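Local coordinates for protein glutathione S-transferase (Agrobacterium tumefaciens, PDB 2YCD) that probably conjugates glutathione to electrophilic compounds, as glutathione transferases do, and binds S-(p-nitrobenzyl)glutathione, at residues Q68-I73 with I82-G87; P17-F22 with M36-A41. All coordinates share one frame; numbering follows the deposited sequence.

Contact 1: Q68-I73 with I82-G87. With GTB (S-(p-nitrobenzyl)glutathione), chain B.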
loop_
_atom_site.group_PDB
_atom_site.type_symbol
_atom_site.label_atom_id
_atom_site.label_comp_id
_atom_site.label_asym_id
_atom_site.label_seq_id
_atom_site.Cartn_x
_atom_site.Cartn_y
_atom_site.Cartn_z
ATOM N N GLN A 68 -13.732 -7.594 -8.195
ATOM C CA GLN A 68 -12.397 -7.607 -7.624
ATOM C C GLN A 68 -11.518 -8.427 -8.576
ATOM O O GLN A 68 -11.659 -9.645 -8.652
ATOM C CB GLN A 68 -12.436 -8.180 -6.200
ATOM C CG GLN A 68 -11.511 -7.481 -5.200
ATOM C CD GLN A 68 -10.063 -7.889 -5.350
ATOM O OE1 GLN A 68 -9.721 -8.739 -6.173
ATOM N NE2 GLN A 68 -9.203 -7.309 -4.531
ATOM N N PRO A 69 -10.646 -7.750 -9.337
ATOM C CA PRO A 69 -9.925 -8.420 -10.430
ATOM C C PRO A 69 -8.934 -9.484 -9.997
ATOM O O PRO A 69 -8.434 -10.219 -10.854
ATOM C CB PRO A 69 -9.151 -7.280 -11.107
ATOM C CG PRO A 69 -9.769 -6.027 -10.654
ATOM C CD PRO A 69 -10.449 -6.287 -9.344
ATOM N N PHE A 70 -8.637 -9.562 -8.702
ATOM C CA PHE A 70 -7.705 -10.551 -8.187
ATOM C C PHE A 70 -8.412 -11.628 -7.365
ATOM O O PHE A 70 -7.755 -12.422 -6.677
ATOM C CB PHE A 70 -6.619 -9.811 -7.386
ATOM C CG PHE A 70 -5.950 -8.737 -8.202
ATOM C CD1 PHE A 70 -5.022 -9.076 -9.158
ATOM C CD2 PHE A 70 -6.328 -7.408 -8.091
ATOM C CE1 PHE A 70 -4.442 -8.120 -9.964
ATOM C CE2 PHE A 70 -5.744 -6.427 -8.889
ATOM C CZ PHE A 70 -4.784 -6.790 -9.835
ATOM N N GLY A 71 -9.746 -11.644 -7.443
ATOM C CA GLY A 71 -10.545 -12.676 -6.795
ATOM C C GLY A 71 -10.491 -12.655 -5.279
ATOM O O GLY A 71 -10.586 -13.710 -4.635
ATOM N N GLN A 72 -10.344 -11.460 -4.706
ATOM C CA GLN A 72 -10.228 -11.315 -3.265
ATOM C C GLN A 72 -11.361 -10.450 -2.721
ATOM O O GLN A 72 -12.130 -9.859 -3.482
ATOM C CB GLN A 72 -8.868 -10.705 -2.901
ATOM C CG GLN A 72 -7.704 -11.637 -3.243
ATOM C CD GLN A 72 -6.416 -11.243 -2.580
ATOM O OE1 GLN A 72 -5.900 -10.146 -2.813
ATOM N NE2 GLN A 72 -5.867 -12.146 -1.767
ATOM N N ILE A 73 -11.456 -10.370 -1.396
ATOM C CA ILE A 73 -12.380 -9.427 -0.741
ATOM C C ILE A 73 -11.548 -8.407 0.063
ATOM O O ILE A 73 -10.414 -8.694 0.446
ATOM C CB ILE A 73 -13.440 -10.163 0.145
ATOM C CG1 ILE A 73 -12.803 -10.924 1.322
ATOM C CG2 ILE A 73 -14.263 -11.136 -0.696
ATOM C CD1 ILE A 73 -12.635 -10.085 2.590
ATOM N N ILE A 82 -18.105 0.734 -8.564
ATOM C CA ILE A 82 -17.524 -0.471 -7.986
ATOM C C ILE A 82 -16.065 -0.150 -7.677
ATOM O O ILE A 82 -15.309 0.333 -8.547
ATOM C CB ILE A 82 -17.601 -1.672 -8.945
ATOM C CG1 ILE A 82 -19.064 -1.997 -9.262
ATOM C CG2 ILE A 82 -16.901 -2.895 -8.336
ATOM C CD1 ILE A 82 -19.255 -3.164 -10.206
ATOM N N LEU A 83 -15.672 -0.397 -6.430
ATOM C CA LEU A 83 -14.298 -0.176 -5.980
ATOM C C LEU A 83 -13.743 -1.441 -5.393
ATOM O O LEU A 83 -14.489 -2.316 -4.899
ATOM C CB LEU A 83 -14.216 0.894 -4.888
ATOM C CG LEU A 83 -14.613 2.311 -5.230
ATOM C CD1 LEU A 83 -14.549 3.151 -3.955
ATOM C CD2 LEU A 83 -13.635 2.850 -6.255
ATOM N N PHE A 84 -12.418 -1.533 -5.402
ATOM C CA PHE A 84 -11.714 -2.550 -4.641
ATOM C C PHE A 84 -10.511 -1.880 -3.973
ATOM O O PHE A 84 -10.286 -0.677 -4.177
ATOM C CB PHE A 84 -11.369 -3.778 -5.502
ATOM C CG PHE A 84 -10.257 -3.559 -6.472
ATOM C CD1 PHE A 84 -10.474 -2.836 -7.628
ATOM C CD2 PHE A 84 -8.997 -4.078 -6.232
ATOM C CE1 PHE A 84 -9.439 -2.638 -8.559
ATOM C CE2 PHE A 84 -7.953 -3.882 -7.140
ATOM C CZ PHE A 84 -8.174 -3.145 -8.297
ATOM N N GLU A 85 -9.779 -2.667 -3.187
ATOM C CA GLU A 85 -8.676 -2.218 -2.307
ATOM C C GLU A 85 -9.209 -1.609 -1.031
ATOM O O GLU A 85 -9.756 -0.514 -1.053
ATOM C CB GLU A 85 -7.693 -1.257 -2.988
ATOM C CG GLU A 85 -6.870 -1.927 -4.109
ATOM C CD GLU A 85 -5.964 -3.027 -3.610
ATOM O OE1 GLU A 85 -5.480 -2.966 -2.458
ATOM O OE2 GLU A 85 -5.711 -3.968 -4.389
ATOM N N SER A 86 -9.069 -2.335 0.077
ATOM C CA SER A 86 -9.498 -1.830 1.376
ATOM C C SER A 86 -9.007 -0.408 1.662
ATOM O O SER A 86 -9.780 0.416 2.155
ATOM C CB SER A 86 -9.084 -2.810 2.485
ATOM O OG SER A 86 -7.677 -2.917 2.570
ATOM N N GLY A 87 -7.753 -0.102 1.306
ATOM C CA GLY A 87 -7.238 1.244 1.533
ATOM C C GLY A 87 -7.989 2.305 0.723
ATOM O O GLY A 87 -8.269 3.408 1.210
HETATM N N1 GTB B . -4.800 -5.277 -1.277
HETATM C CA1 GTB B . -6.095 -5.927 -1.031
HETATM C C1 GTB B . -6.935 -5.077 -0.111
HETATM O O11 GTB B . -6.344 -4.480 0.814
HETATM O O12 GTB B . -8.174 -5.015 -0.293
HETATM C CB1 GTB B . -5.835 -7.328 -0.456
HETATM C CG1 GTB B . -7.136 -8.113 -0.310
HETATM C CD1 GTB B . -6.916 -9.455 0.362
HETATM O OE1 GTB B . -5.778 -9.797 0.685
HETATM N N2 GTB B . -8.005 -10.188 0.580
HETATM C CA2 GTB B . -7.949 -11.497 1.234
HETATM C C2 GTB B . -8.645 -12.551 0.430
HETATM O O2 GTB B . -9.667 -12.310 -0.209
HETATM C CB2 GTB B . -8.739 -11.423 2.555
HETATM S SG2 GTB B . -8.031 -10.375 3.782
HETATM N N3 GTB B . -8.098 -13.768 0.471
HETATM C CA3 GTB B . -8.651 -14.942 -0.182
HETATM C C3 GTB B . -7.853 -15.421 -1.360
HETATM O O31 GTB B . -6.766 -14.873 -1.628
HETATM O O32 GTB B . -8.346 -16.365 -2.018
HETATM C "C'" GTB B . -6.517 -11.147 4.270
HETATM C "C1'" GTB B . -6.673 -12.000 5.502
HETATM C "C2'" GTB B . -6.918 -13.358 5.380
HETATM C "C3'" GTB B . -7.053 -14.142 6.525
HETATM C "C4'" GTB B . -6.937 -13.560 7.785
HETATM N N41 GTB B . -7.063 -14.354 8.941
HETATM O O41 GTB B . -6.859 -13.885 10.058
HETATM O O42 GTB B . -7.365 -15.526 8.815
HETATM C "C5'" GTB B . -6.682 -12.201 7.898
HETATM C "C6'" GTB B . -6.545 -11.416 6.757
HETATM O O HOH W 1 -9.900 -5.474 -2.350
#
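The backbones of Gln68 and Phe84 come nearest, CA to CA 5.9 Å, and no direct hydrogen bond joins the type I turn Gln68–Gly71 and the following residues to the end of strand 81-84 and the start of helix 86-96. Pro69 lies over one face of the Phe84 ring, its CD 3.7 Å from the centroid and 6° off the normal, a CH-pi contact. Phe70 meets the same ring with its edge: CE2 of Phe70 is 3.8 Å from CE2 of Phe84, in the plane of the Phe70 ring. The Gln68 chain bends at CG (chi2 -78°), passing CG by Phe84 CB and folding the amide back over its own turn. There OE1 accepts from Phe70 N and Gln72 N, which arrive from opposite faces of the amide plane; these two bonds should fix the amide's flip. Gln68 NE2 stands 3.7 Å from Phe84 CD2, neither over the face nor at the edge, amide and ring planes 71° apart, and donates to a water that also accepts from Glu85 N and donates to O12 of the bound S-(p-nitrobenzyl)glutathione. Trp114 of the second subunit packs edge-to-face with Phe84. Ser86 N and OG hold the two carboxylate oxygens of the gamma-glutamyl end, Glu85 OE1 accepts from ligand N1 at 2.7 Å, and Ile73 pairs through its N and O with ligand O2 and N2. Gln72 NE2 reaches the glycyl carboxylate oxygen O31. Apolar packing and one shared water thus join the segments, while polar groups beside them grip the glutathione part of the conjugate, Glu85 probably balancing a charged ligand ammonium.

Contact 2: P17-F22 with M36-A41. With GTB (S-(p-nitrobenzyl)glutathione), chain B.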
loop_
_atom_site.group_PDB
_atom_site.type_symbol
_atom_site.label_atom_id
_atom_site.label_comp_id
_atom_site.label_asym_id
_atom_site.label_seq_id
_atom_site.Cartn_x
_atom_site.Cartn_y
_atom_site.Cartn_z
ATOM N N PRO A 17 -24.066 1.381 0.349
ATOM C CA PRO A 17 -23.123 0.505 -0.339
ATOM C C PRO A 17 -23.224 -0.950 0.145
ATOM O O PRO A 17 -23.734 -1.238 1.240
ATOM C CB PRO A 17 -21.768 1.104 0.047
ATOM C CG PRO A 17 -21.994 1.617 1.425
ATOM C CD PRO A 17 -23.417 2.172 1.410
ATOM N N THR A 18 -22.754 -1.855 -0.710
ATOM C CA THR A 18 -22.687 -3.278 -0.426
ATOM C C THR A 18 -21.224 -3.728 -0.530
ATOM O O THR A 18 -20.548 -3.423 -1.512
ATOM C CB THR A 18 -23.537 -4.090 -1.421
ATOM O OG1 THR A 18 -24.902 -3.673 -1.290
ATOM C CG2 THR A 18 -23.426 -5.588 -1.126
ATOM N N ILE A 19 -20.739 -4.425 0.487
ATOM C CA ILE A 19 -19.369 -4.918 0.475
ATOM C C ILE A 19 -19.318 -6.437 0.468
ATOM O O ILE A 19 -20.191 -7.108 1.033
ATOM C CB ILE A 19 -18.555 -4.356 1.640
ATOM C CG1 ILE A 19 -19.039 -4.925 2.958
ATOM C CG2 ILE A 19 -18.597 -2.807 1.623
ATOM C CD1 ILE A 19 -18.180 -4.489 4.141
ATOM N N THR A 20 -18.322 -6.995 -0.194
ATOM C CA THR A 20 -18.169 -8.449 -0.183
ATOM C C THR A 20 -17.291 -8.888 0.976
ATOM O O THR A 20 -16.325 -8.200 1.353
ATOM C CB THR A 20 -17.579 -8.978 -1.491
ATOM O OG1 THR A 20 -16.372 -8.253 -1.775
ATOM C CG2 THR A 20 -18.577 -8.830 -2.660
ATOM N N VAL A 21 -17.641 -10.038 1.550
ATOM C CA VAL A 21 -16.980 -10.578 2.743
ATOM C C VAL A 21 -16.959 -12.099 2.622
ATOM O O VAL A 21 -17.688 -12.656 1.801
ATOM C CB VAL A 21 -17.724 -10.191 4.049
ATOM C CG1 VAL A 21 -17.923 -8.673 4.128
ATOM C CG2 VAL A 21 -19.073 -10.925 4.164
ATOM N N PHE A 22 -16.111 -12.767 3.400
ATOM C CA PHE A 22 -16.118 -14.234 3.430
ATOM C C PHE A 22 -17.431 -14.735 4.033
ATOM O O PHE A 22 -17.886 -14.232 5.062
ATOM C CB PHE A 22 -14.996 -14.790 4.324
ATOM C CG PHE A 22 -13.601 -14.659 3.770
ATOM C CD1 PHE A 22 -13.170 -15.458 2.719
ATOM C CD2 PHE A 22 -12.693 -13.807 4.376
ATOM C CE1 PHE A 22 -11.867 -15.369 2.245
ATOM C CE2 PHE A 22 -11.388 -13.701 3.908
ATOM C CZ PHE A 22 -10.970 -14.483 2.844
ATOM N N MET A 36 -12.838 -5.639 7.629
ATOM C CA MET A 36 -12.977 -4.972 8.919
ATOM C C MET A 36 -12.705 -3.452 8.874
ATOM O O MET A 36 -13.502 -2.668 9.404
ATOM C CB MET A 36 -12.129 -5.668 9.979
ATOM C CG MET A 36 -12.268 -5.043 11.345
ATOM S SD MET A 36 -13.926 -5.248 12.085
ATOM C CE MET A 36 -13.640 -4.254 13.534
ATOM N N PRO A 37 -11.594 -3.017 8.247
ATOM C CA PRO A 37 -11.382 -1.557 8.212
ATOM C C PRO A 37 -12.471 -0.839 7.436
ATOM O O PRO A 37 -12.812 0.289 7.779
ATOM C CB PRO A 37 -10.009 -1.392 7.522
ATOM C CG PRO A 37 -9.723 -2.766 6.889
ATOM C CD PRO A 37 -10.395 -3.756 7.814
ATOM N N VAL A 38 -13.025 -1.477 6.402
ATOM C CA VAL A 38 -14.126 -0.881 5.651
ATOM C C VAL A 38 -15.392 -0.749 6.527
ATOM O O VAL A 38 -16.020 0.304 6.553
ATOM C CB VAL A 38 -14.419 -1.723 4.388
ATOM C CG1 VAL A 38 -15.664 -1.195 3.673
ATOM C CG2 VAL A 38 -13.199 -1.711 3.446
ATOM N N ARG A 39 -15.776 -1.823 7.215
ATOM C CA ARG A 39 -16.913 -1.793 8.137
ATOM C C ARG A 39 -16.715 -0.707 9.189
ATOM O O ARG A 39 -17.657 0.034 9.521
ATOM C CB ARG A 39 -17.058 -3.142 8.834
ATOM C CG ARG A 39 -17.458 -4.316 7.942
ATOM C CD ARG A 39 -17.488 -5.560 8.826
ATOM N NE ARG A 39 -17.933 -6.803 8.190
ATOM C CZ ARG A 39 -19.210 -7.181 8.132
ATOM N NH1 ARG A 39 -20.185 -6.367 8.541
ATOM N NH2 ARG A 39 -19.518 -8.356 7.607
ATOM N N TRP A 40 -15.518 -0.638 9.756
ATOM C CA TRP A 40 -15.225 0.346 10.790
ATOM C C TRP A 40 -15.360 1.779 10.248
ATOM O O TRP A 40 -15.996 2.647 10.881
ATOM C CB TRP A 40 -13.827 0.043 11.353
ATOM C CG TRP A 40 -13.384 0.885 12.545
ATOM C CD1 TRP A 40 -14.122 1.835 13.223
ATOM C CD2 TRP A 40 -12.108 0.833 13.191
ATOM N NE1 TRP A 40 -13.362 2.377 14.246
ATOM C CE2 TRP A 40 -12.122 1.788 14.238
ATOM C CE3 TRP A 40 -10.936 0.091 12.960
ATOM C CZ2 TRP A 40 -11.012 2.008 15.068
ATOM C CZ3 TRP A 40 -9.837 0.300 13.789
ATOM C CH2 TRP A 40 -9.884 1.251 14.836
ATOM N N ALA A 41 -14.831 2.039 9.054
ATOM C CA ALA A 41 -14.988 3.355 8.446
ATOM C C ALA A 41 -16.462 3.719 8.251
ATOM O O ALA A 41 -16.884 4.853 8.548
ATOM C CB ALA A 41 -14.228 3.427 7.117
HETATM N N1 GTB B . -4.800 -5.277 -1.277
HETATM C CA1 GTB B . -6.095 -5.927 -1.031
HETATM C C1 GTB B . -6.935 -5.077 -0.111
HETATM O O11 GTB B . -6.344 -4.480 0.814
HETATM O O12 GTB B . -8.174 -5.015 -0.293
HETATM C CB1 GTB B . -5.835 -7.328 -0.456
HETATM C CG1 GTB B . -7.136 -8.113 -0.310
HETATM C CD1 GTB B . -6.916 -9.455 0.362
HETATM O OE1 GTB B . -5.778 -9.797 0.685
HETATM N N2 GTB B . -8.005 -10.188 0.580
HETATM C CA2 GTB B . -7.949 -11.497 1.234
HETATM C C2 GTB B . -8.645 -12.551 0.430
HETATM O O2 GTB B . -9.667 -12.310 -0.209
HETATM C CB2 GTB B . -8.739 -11.423 2.555
HETATM S SG2 GTB B . -8.031 -10.375 3.782
HETATM N N3 GTB B . -8.098 -13.768 0.471
HETATM C CA3 GTB B . -8.651 -14.942 -0.182
HETATM C C3 GTB B . -7.853 -15.421 -1.360
HETATM O O31 GTB B . -6.766 -14.873 -1.628
HETATM O O32 GTB B . -8.346 -16.365 -2.018
HETATM C "C'" GTB B . -6.517 -11.147 4.270
HETATM C "C1'" GTB B . -6.673 -12.000 5.502
HETATM C "C2'" GTB B . -6.918 -13.358 5.380
HETATM C "C3'" GTB B . -7.053 -14.142 6.525
HETATM C "C4'" GTB B . -6.937 -13.560 7.785
HETATM N N41 GTB B . -7.063 -14.354 8.941
HETATM O O41 GTB B . -6.859 -13.885 10.058
HETATM O O42 GTB B . -7.365 -15.526 8.815
HETATM C "C5'" GTB B . -6.682 -12.201 7.898
HETATM C "C6'" GTB B . -6.545 -11.416 6.757
#
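Ile19 and Val38 make the apolar part of the contact between strand 18-22 and helix 35-45. The segment axes approach to 10.1 Å with their N-to-C directions 144° apart, a separation bridged by side chains, without a hydrogen bond across. In the Ile19 conformer described, its CG2 touches Val38 CG1 at 3.9 Å, the two side chains lying alongside and running opposite ways. Val38 CG1 is turned to the strand by a chi1 of 174°, opposite its own backbone N.

Aliphatic contact to a charged residue comes next. Arg39 runs extended from CG to NE over the strand: its CG lies 3.9 Å from Ile19 CD1 in that same conformer, and NH2 stands 3.8 Å from Val21 CG1, the Val21 and Arg39 side chains crossing at about a right angle. Its polar end is held by other partners, NE in a salt bridge with Asp35 and NH1 on the hydroxyl of Tyr49.

Ligand contact belongs to the strand's end, where Phe22 CE2 lies 3.7 Å from CB2 of S-(p-nitrobenzyl)glutathione. Helix 35-45 follows strand 18-22 and leads into the parallel strand 50-54, the beta-alpha-beta unit of the thioredoxin-like N-terminal domain of glutathione transferases.

How the contacts relate
Both contacts are buried and serve the same four-stranded sheet, their centres 11 Å apart. Contact 2 packs a helix on the inner strand 18-22 of the beta-alpha-beta unit, and no other protein chain touches its segments. Contact 1 lies where the outermost strand 81-84 gives way to helix 86-96, close to the second subunit, whose Thr121 also bonds the ligand. Ile73 joins them directly, its CB 3.7 Å from Thr20 O and its CD1 4.0 Å from Phe22 CE2. Place accords with chemistry: 17-22 with 36-41 meets the ligand by van der Waals contact through Phe22, whereas 68-73 with 82-87 supplies hydrogen bonds along the glutathione moiety.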